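Local coordinates for protein SusD homolog (Bacteroides ovatus, PDB 4F53) that probably binds glycans, perhaps mucin O-glycans, at the bacterial outer membrane as a SusD-type lipoprotein with a TPR-like helical fold, at residues S316-S321 and D394-Q399; R253-V256 and R262-A265. All coordinates share one frame; numbering follows the deposited sequence.

Contact 1 of 2, residues S316-S321 and D394-Q399; sequences SWSQGS and DPLKGQ
The indole of Trp317 meets the 394-399 loop with its six-membered-ring edge. Gln399 OE1 lies in the plane of the ring, 3.6 Å from Trp317 CZ3, and Gln399 CB touches the same corner. The Gln399 amide is turned 45° from the indole plane. Further along this edge Leu396 CD2 sits 3.8 Å from Trp317 CE3, close to the ring plane. The same methyl also packs on Trp317 CB.

The other methyl of Leu396 turns to the backbone. Leu396 CD1 lies 3.6 Å from Trp317 C and 3.7 Å from Ser318 N, so the two methyls divide between the Trp317 side chain and the 317-318 peptide. Leu396 CG stands beside its own backbone N (chi1 -69°), which turns the isobutyl end toward Trp317.

Each loop is braced from within. Asp394 OD1 accepts from Leu396 N at 3.0 Å, an Asx turn inside the type I turn 394-397. A type II turn, 396-399, follows and brings Gln399 to the indole. On the other side, Ser318 O takes both Ser321 OG and Ser321 N from one face of its plane. Val291 and Ser292 also touch the Trp317 side chain.

With an alanine in place of Trp317, Leu396 CD2 would probably lose the ring carbon it packs against, and Gln399 the edge it lies along.

No hydrogen bond crosses between the two loops. Gln399 NE2 is hydrogen-bonded instead to Thr297 OG1. The join is therefore made by van der Waals contact, while polar bonds shape each loop separately.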
ATOM      1  N   SER A 316     -24.716   9.326 -13.377  1.00 43.76           N
ATOM      2  CA  SER A 316     -25.081   7.968 -13.847  1.00 43.51           C
ATOM      3  C   SER A 316     -24.091   7.341 -14.856  1.00 46.60           C
ATOM      4  O   SER A 316     -24.150   6.125 -15.050  1.00 46.96           O
ATOM      5  CB  SER A 316     -26.486   7.942 -14.444  1.00 44.28           C
ATOM      6  OG  SER A 316     -26.550   8.709 -15.633  1.00 50.97           O
ATOM      7  N   TRP A 317     -23.209   8.139 -15.487  1.00 41.73           N
ATOM      8  CA  TRP A 317     -22.250   7.609 -16.465  1.00 40.84           C
ATOM      9  C   TRP A 317     -20.850   7.409 -15.888  1.00 41.87           C
ATOM     10  O   TRP A 317     -19.931   7.094 -16.645  1.00 41.20           O
ATOM     11  CB  TRP A 317     -22.174   8.505 -17.720  1.00 40.38           C
ATOM     12  CG  TRP A 317     -23.472   8.654 -18.468  1.00 42.26           C
ATOM     13  CD1 TRP A 317     -24.610   7.920 -18.303  1.00 45.33           C
ATOM     14  CD2 TRP A 317     -23.751   9.601 -19.504  1.00 43.52           C
ATOM     15  NE1 TRP A 317     -25.597   8.389 -19.125  1.00 46.31           N
ATOM     16  CE2 TRP A 317     -25.094   9.411 -19.891  1.00 48.96           C
ATOM     17  CE3 TRP A 317     -22.989  10.584 -20.157  1.00 45.39           C
ATOM     18  CZ2 TRP A 317     -25.700  10.174 -20.903  1.00 50.49           C
ATOM     19  CZ3 TRP A 317     -23.594  11.355 -21.142  1.00 48.94           C
ATOM     20  CH2 TRP A 317     -24.933  11.151 -21.505  1.00 51.07           C
ATOM     21  N   SER A 318     -20.702   7.515 -14.546  1.00 37.30           N
ATOM     22  CA  SER A 318     -19.435   7.384 -13.801  1.00 35.80           C
ATOM     23  C   SER A 318     -18.624   6.119 -14.094  1.00 38.60           C
ATOM     24  O   SER A 318     -17.393   6.171 -14.014  1.00 36.68           O
ATOM     25  CB  SER A 318     -19.683   7.452 -12.296  1.00 37.70           C
ATOM     26  OG  SER A 318     -20.142   8.746 -11.966  1.00 43.65           O
ATOM     27  N   GLN A 319     -19.279   4.993 -14.427  1.00 36.31           N
ATOM     28  CA  GLN A 319     -18.529   3.749 -14.684  1.00 35.30           C
ATOM     29  C   GLN A 319     -17.881   3.766 -16.090  1.00 36.42           C
ATOM     30  O   GLN A 319     -17.065   2.908 -16.383  1.00 36.39           O
ATOM     31  CB  GLN A 319     -19.381   2.507 -14.435  1.00 36.78           C
ATOM     32  CG  GLN A 319     -19.859   2.419 -12.974  1.00 40.33           C
ATOM     33  CD  GLN A 319     -20.786   1.261 -12.690  1.00 48.93           C
ATOM     34  OE1 GLN A 319     -21.305   0.599 -13.590  1.00 48.85           O
ATOM     35  NE2 GLN A 319     -20.986   0.963 -11.421  1.00 37.07           N
ATOM     36  N   GLY A 320     -18.144   4.818 -16.870  1.00 31.90           N
ATOM     37  CA  GLY A 320     -17.488   5.068 -18.144  1.00 30.97           C
ATOM     38  C   GLY A 320     -16.053   5.558 -17.948  1.00 35.62           C
ATOM     39  O   GLY A 320     -15.286   5.605 -18.905  1.00 36.06           O
ATOM     40  N   SER A 321     -15.665   5.925 -16.701  1.00 32.95           N
ATOM     41  CA  SER A 321     -14.306   6.355 -16.316  1.00 31.63           C
ATOM     42  C   SER A 321     -13.311   5.237 -16.589  1.00 36.06           C
ATOM     43  O   SER A 321     -13.713   4.070 -16.620  1.00 36.31           O
ATOM     44  CB  SER A 321     -14.256   6.745 -14.838  1.00 31.49           C
ATOM     45  OG  SER A 321     -15.185   7.780 -14.568  1.00 35.40           O
ATOM     46  N   ASP A 394     -13.787  17.354 -14.908  1.00 43.92           N
ATOM     47  CA  ASP A 394     -14.746  16.239 -14.907  1.00 43.20           C
ATOM     48  C   ASP A 394     -15.321  16.048 -16.359  1.00 48.31           C
ATOM     49  O   ASP A 394     -15.985  16.947 -16.876  1.00 49.77           O
ATOM     50  CB  ASP A 394     -15.882  16.455 -13.866  1.00 44.81           C
ATOM     51  CG  ASP A 394     -16.865  15.294 -13.681  1.00 49.22           C
ATOM     52  OD1 ASP A 394     -16.922  14.395 -14.569  1.00 48.37           O
ATOM     53  OD2 ASP A 394     -17.602  15.298 -12.677  1.00 49.02           O
ATOM     54  N   PRO A 395     -15.050  14.898 -17.034  1.00 44.92           N
ATOM     55  CA  PRO A 395     -15.544  14.726 -18.427  1.00 44.98           C
ATOM     56  C   PRO A 395     -17.068  14.638 -18.554  1.00 48.39           C
ATOM     57  O   PRO A 395     -17.611  14.754 -19.669  1.00 49.72           O
ATOM     58  CB  PRO A 395     -14.883  13.425 -18.882  1.00 44.88           C
ATOM     59  CG  PRO A 395     -14.567  12.694 -17.616  1.00 47.80           C
ATOM     60  CD  PRO A 395     -14.255  13.728 -16.591  1.00 43.74           C
ATOM     61  N   LEU A 396     -17.760  14.461 -17.419  1.00 42.54           N
ATOM     62  CA  LEU A 396     -19.215  14.350 -17.409  1.00 42.88           C
ATOM     63  C   LEU A 396     -19.915  15.699 -17.145  1.00 48.49           C
ATOM     64  O   LEU A 396     -21.138  15.783 -17.282  1.00 49.38           O
ATOM     65  CB  LEU A 396     -19.659  13.286 -16.394  1.00 42.07           C
ATOM     66  CG  LEU A 396     -19.308  11.817 -16.769  1.00 44.57           C
ATOM     67  CD1 LEU A 396     -19.828  10.868 -15.740  1.00 43.51           C
ATOM     68  CD2 LEU A 396     -19.869  11.437 -18.140  1.00 46.04           C
ATOM     69  N   LYS A 397     -19.139  16.760 -16.834  1.00 46.51           N
ATOM     70  CA  LYS A 397     -19.650  18.116 -16.594  1.00 48.50           C
ATOM     71  C   LYS A 397     -20.449  18.617 -17.820  1.00 54.72           C
ATOM     72  O   LYS A 397     -19.951  18.567 -18.949  1.00 54.42           O
ATOM     73  CB  LYS A 397     -18.510  19.087 -16.240  1.00 49.79           C
ATOM     74  CG  LYS A 397     -19.008  20.492 -15.931  1.00 61.19           C
ATOM     75  CD  LYS A 397     -17.914  21.513 -16.107  1.00 68.93           C
ATOM     76  CE  LYS A 397     -18.428  22.917 -15.921  1.00 72.10           C
ATOM     77  NZ  LYS A 397     -17.314  23.895 -15.927  1.00 81.28           N
ATOM     78  N   GLY A 398     -21.698  19.019 -17.577  1.00 52.17           N
ATOM     79  CA  GLY A 398     -22.605  19.495 -18.612  1.00 53.56           C
ATOM     80  C   GLY A 398     -23.242  18.436 -19.505  1.00 58.55           C
ATOM     81  O   GLY A 398     -24.033  18.789 -20.386  1.00 60.56           O
ATOM     82  N   GLN A 399     -22.900  17.135 -19.319  1.00 53.04           N
ATOM     83  CA  GLN A 399     -23.470  16.043 -20.122  1.00 52.37           C
ATOM     84  C   GLN A 399     -24.941  15.779 -19.739  1.00 58.66           C
ATOM     85  O   GLN A 399     -25.395  16.204 -18.676  1.00 59.27           O
ATOM     86  CB  GLN A 399     -22.636  14.748 -20.013  1.00 50.82           C
ATOM     87  CG  GLN A 399     -21.264  14.807 -20.691  1.00 43.95           C
ATOM     88  CD  GLN A 399     -21.338  14.913 -22.205  1.00 62.49           C
ATOM     89  OE1 GLN A 399     -22.034  14.149 -22.883  1.00 52.21           O
ATOM     90  NE2 GLN A 399     -20.563  15.816 -22.779  1.00 57.80           N
TER

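Contact 2 of 2, residues R253-V256 and R262-A265; sequences RFMV and RISA
Arg262 NH1 donates to Met255 O at 2.8 Å, the shortest polar bond between the two segments. The N-H...O angle is 147°, so the bond is somewhat bent. The donor stands 25° off the carbonyl plane, and the oxygen lies near the guanidinium edge, a little out of its plane. Ser259 OG adds a weak bond to the same carbonyl oxygen.

The rest of the guanidinium is also held. Arg262 NE bonds to Gln319 O, and Arg262 NH2 bonds to Ser259 OG. A water bridges the next carbonyl: it donates to Val256 O at 3.0 Å and accepts a weak bond from Arg262 NH2. With partners on all three nitrogens, the planar group is likely to have little freedom to turn. Its charge probably also suits the carbonyls near the end of helix 250-257.

The arginine reaches the helix by bending back. Its CB leaves the strand away from the helix, but the chain kinks at CB-CG (chi2 -65°) and brings NH1 round to Met255 O.

Residue 255 is a selenomethionine, and its side chain packs on the strand backbone. Met255 SE lies 3.8 Å from Arg262 CA, and Met255 CE is 3.8 Å from Arg262 O. Met255 CE also meets Ile263 CD1 at 4.0 Å, the two side chains crossing at about a right angle.

The helix has a wider pi-type turn at 253-256. Just after the strand, Ser264 is the N-cap of helix 265-273, its OG bonded to Leu267 N. Strand 261-263 comes back against the end of helix 250-257, pairs antiparallel with strand 62-64 and leads into helix 265-273, within the mostly helical fold of this SusD homolog.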
ATOM      1  N   ARG A 253     -12.620  -8.542 -10.404  1.00 32.56           N
ATOM      2  CA  ARG A 253     -13.968  -8.430  -9.859  1.00 33.30           C
ATOM      3  C   ARG A 253     -14.309  -6.966  -9.588  1.00 35.72           C
ATOM      4  O   ARG A 253     -15.308  -6.463 -10.107  1.00 37.79           O
ATOM      5  CB  ARG A 253     -14.104  -9.250  -8.543  1.00 33.28           C
ATOM      6  CG  ARG A 253     -13.897 -10.749  -8.673  1.00 37.40           C
ATOM      7  CD  ARG A 253     -14.882 -11.381  -9.624  1.00 42.68           C
ATOM      8  NE  ARG A 253     -14.931 -12.829  -9.437  1.00 53.68           N
ATOM      9  CZ  ARG A 253     -14.511 -13.725 -10.322  1.00 58.55           C
ATOM     10  NH1 ARG A 253     -13.999 -13.334 -11.481  1.00 42.31           N
ATOM     11  NH2 ARG A 253     -14.611 -15.019 -10.060  1.00 38.74           N
ATOM     12  N   PHE A 254     -13.469  -6.281  -8.804  1.00 31.38           N
ATOM     13  CA  PHE A 254     -13.722  -4.890  -8.375  1.00 30.70           C
ATOM     14  C   PHE A 254     -13.855  -3.950  -9.535  1.00 35.29           C
ATOM     15  O   PHE A 254     -14.780  -3.142  -9.554  1.00 35.30           O
ATOM     16  CB  PHE A 254     -12.644  -4.348  -7.423  1.00 29.98           C
ATOM     17  CG  PHE A 254     -12.184  -5.286  -6.333  1.00 30.26           C
ATOM     18  CD1 PHE A 254     -13.063  -6.210  -5.767  1.00 32.12           C
ATOM     19  CD2 PHE A 254     -10.875  -5.232  -5.858  1.00 29.34           C
ATOM     20  CE1 PHE A 254     -12.620  -7.116  -4.801  1.00 33.57           C
ATOM     21  CE2 PHE A 254     -10.445  -6.107  -4.862  1.00 32.42           C
ATOM     22  CZ  PHE A 254     -11.319  -7.048  -4.346  1.00 32.10           C
HETATM   23  N   MSE A 255     -12.950  -4.079 -10.508  1.00 29.68           N
HETATM   24  CA  MSE A 255     -12.924  -3.179 -11.642  1.00 28.51           C
HETATM   25  C   MSE A 255     -13.796  -3.648 -12.820  1.00 36.92           C
HETATM   26  O   MSE A 255     -14.719  -2.941 -13.231  1.00 37.73           O
HETATM   27  CB  MSE A 255     -11.453  -2.998 -12.100  1.00 28.60           C
HETATM   28  CG  MSE A 255     -10.548  -2.347 -11.026  1.00 32.00           C
HETATM   29 SE   MSE A 255     -10.607  -0.398 -11.207  0.75 37.64          SE
HETATM   30  CE  MSE A 255      -9.252   0.140  -9.957  1.00 32.31           C
ATOM     31  N   VAL A 256     -13.477  -4.810 -13.392  1.00 35.06           N
ATOM     32  CA  VAL A 256     -14.100  -5.254 -14.633  1.00 35.29           C
ATOM     33  C   VAL A 256     -15.494  -5.866 -14.426  1.00 40.25           C
ATOM     34  O   VAL A 256     -16.454  -5.353 -15.007  1.00 40.50           O
ATOM     35  CB  VAL A 256     -13.163  -6.200 -15.444  1.00 37.95           C
ATOM     36  CG1 VAL A 256     -13.788  -6.553 -16.784  1.00 37.86           C
ATOM     37  CG2 VAL A 256     -11.790  -5.565 -15.658  1.00 36.55           C
ATOM     38  N   ARG A 262     -13.094   2.279 -10.033  1.00 29.43           N
ATOM     39  CA  ARG A 262     -12.538   2.872 -11.252  1.00 29.04           C
ATOM     40  C   ARG A 262     -11.190   3.481 -10.900  1.00 31.60           C
ATOM     41  O   ARG A 262     -10.872   3.612  -9.718  1.00 31.43           O
ATOM     42  CB  ARG A 262     -13.501   3.917 -11.877  1.00 29.15           C
ATOM     43  CG  ARG A 262     -14.697   3.282 -12.624  1.00 32.45           C
ATOM     44  CD  ARG A 262     -14.207   2.495 -13.826  1.00 32.77           C
ATOM     45  NE  ARG A 262     -15.259   1.820 -14.579  1.00 34.73           N
ATOM     46  CZ  ARG A 262     -15.601   0.543 -14.419  1.00 44.86           C
ATOM     47  NH1 ARG A 262     -15.045  -0.184 -13.459  1.00 32.71           N
ATOM     48  NH2 ARG A 262     -16.523  -0.007 -15.196  1.00 36.16           N
ATOM     49  N   ILE A 263     -10.382   3.829 -11.907  1.00 30.24           N
ATOM     50  CA  ILE A 263      -9.087   4.499 -11.665  1.00 29.52           C
ATOM     51  C   ILE A 263      -9.400   5.905 -11.127  1.00 32.25           C
ATOM     52  O   ILE A 263     -10.379   6.525 -11.565  1.00 31.45           O
ATOM     53  CB  ILE A 263      -8.241   4.535 -12.978  1.00 32.52           C
ATOM     54  CG1 ILE A 263      -7.912   3.114 -13.481  1.00 31.79           C
ATOM     55  CG2 ILE A 263      -6.950   5.402 -12.858  1.00 33.49           C
ATOM     56  CD1 ILE A 263      -7.082   2.220 -12.528  1.00 23.12           C
ATOM     57  N   SER A 264      -8.594   6.395 -10.189  1.00 27.92           N
ATOM     58  CA  SER A 264      -8.753   7.735  -9.616  1.00 27.76           C
ATOM     59  C   SER A 264      -8.392   8.815 -10.619  1.00 31.85           C
ATOM     60  O   SER A 264      -7.553   8.621 -11.521  1.00 31.32           O
ATOM     61  CB  SER A 264      -7.869   7.896  -8.382  1.00 30.60           C
ATOM     62  OG  SER A 264      -6.501   7.935  -8.741  1.00 31.24           O
ATOM     63  N   ALA A 265      -9.002   9.975 -10.428  1.00 28.23           N
ATOM     64  CA  ALA A 265      -8.742  11.161 -11.231  1.00 28.40           C
ATOM     65  C   ALA A 265      -7.271  11.641 -11.003  1.00 32.54           C
ATOM     66  O   ALA A 265      -6.635  12.122 -11.938  1.00 32.60           O
ATOM     67  CB  ALA A 265      -9.735  12.250 -10.860  1.00 29.67           C
TER
HETATM   68  O   HOH W   1     -16.272  -2.903 -16.776  1.00 55.60           O

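Contact 2 closes in the chain before contact 1 opens, and their centres are about 14 Å apart. Arg262 joins them directly. Arg262 NE lies 2.8 Å from Gln319 O, a probable hydrogen bond, while Arg262 CD packs 3.2 Å from Ser321 O. One arginine thus ties the end of helix 250-257 to segment 316-321, where Trp317 meets the 394-399 loop. The centre of contact 2, which is buried, lies about 16 Å from the centre of the chain. That of contact 1, only partly buried, lies about 28 Å from it on the same side. No glycan is present, so a role in sugar binding is not established for either contact.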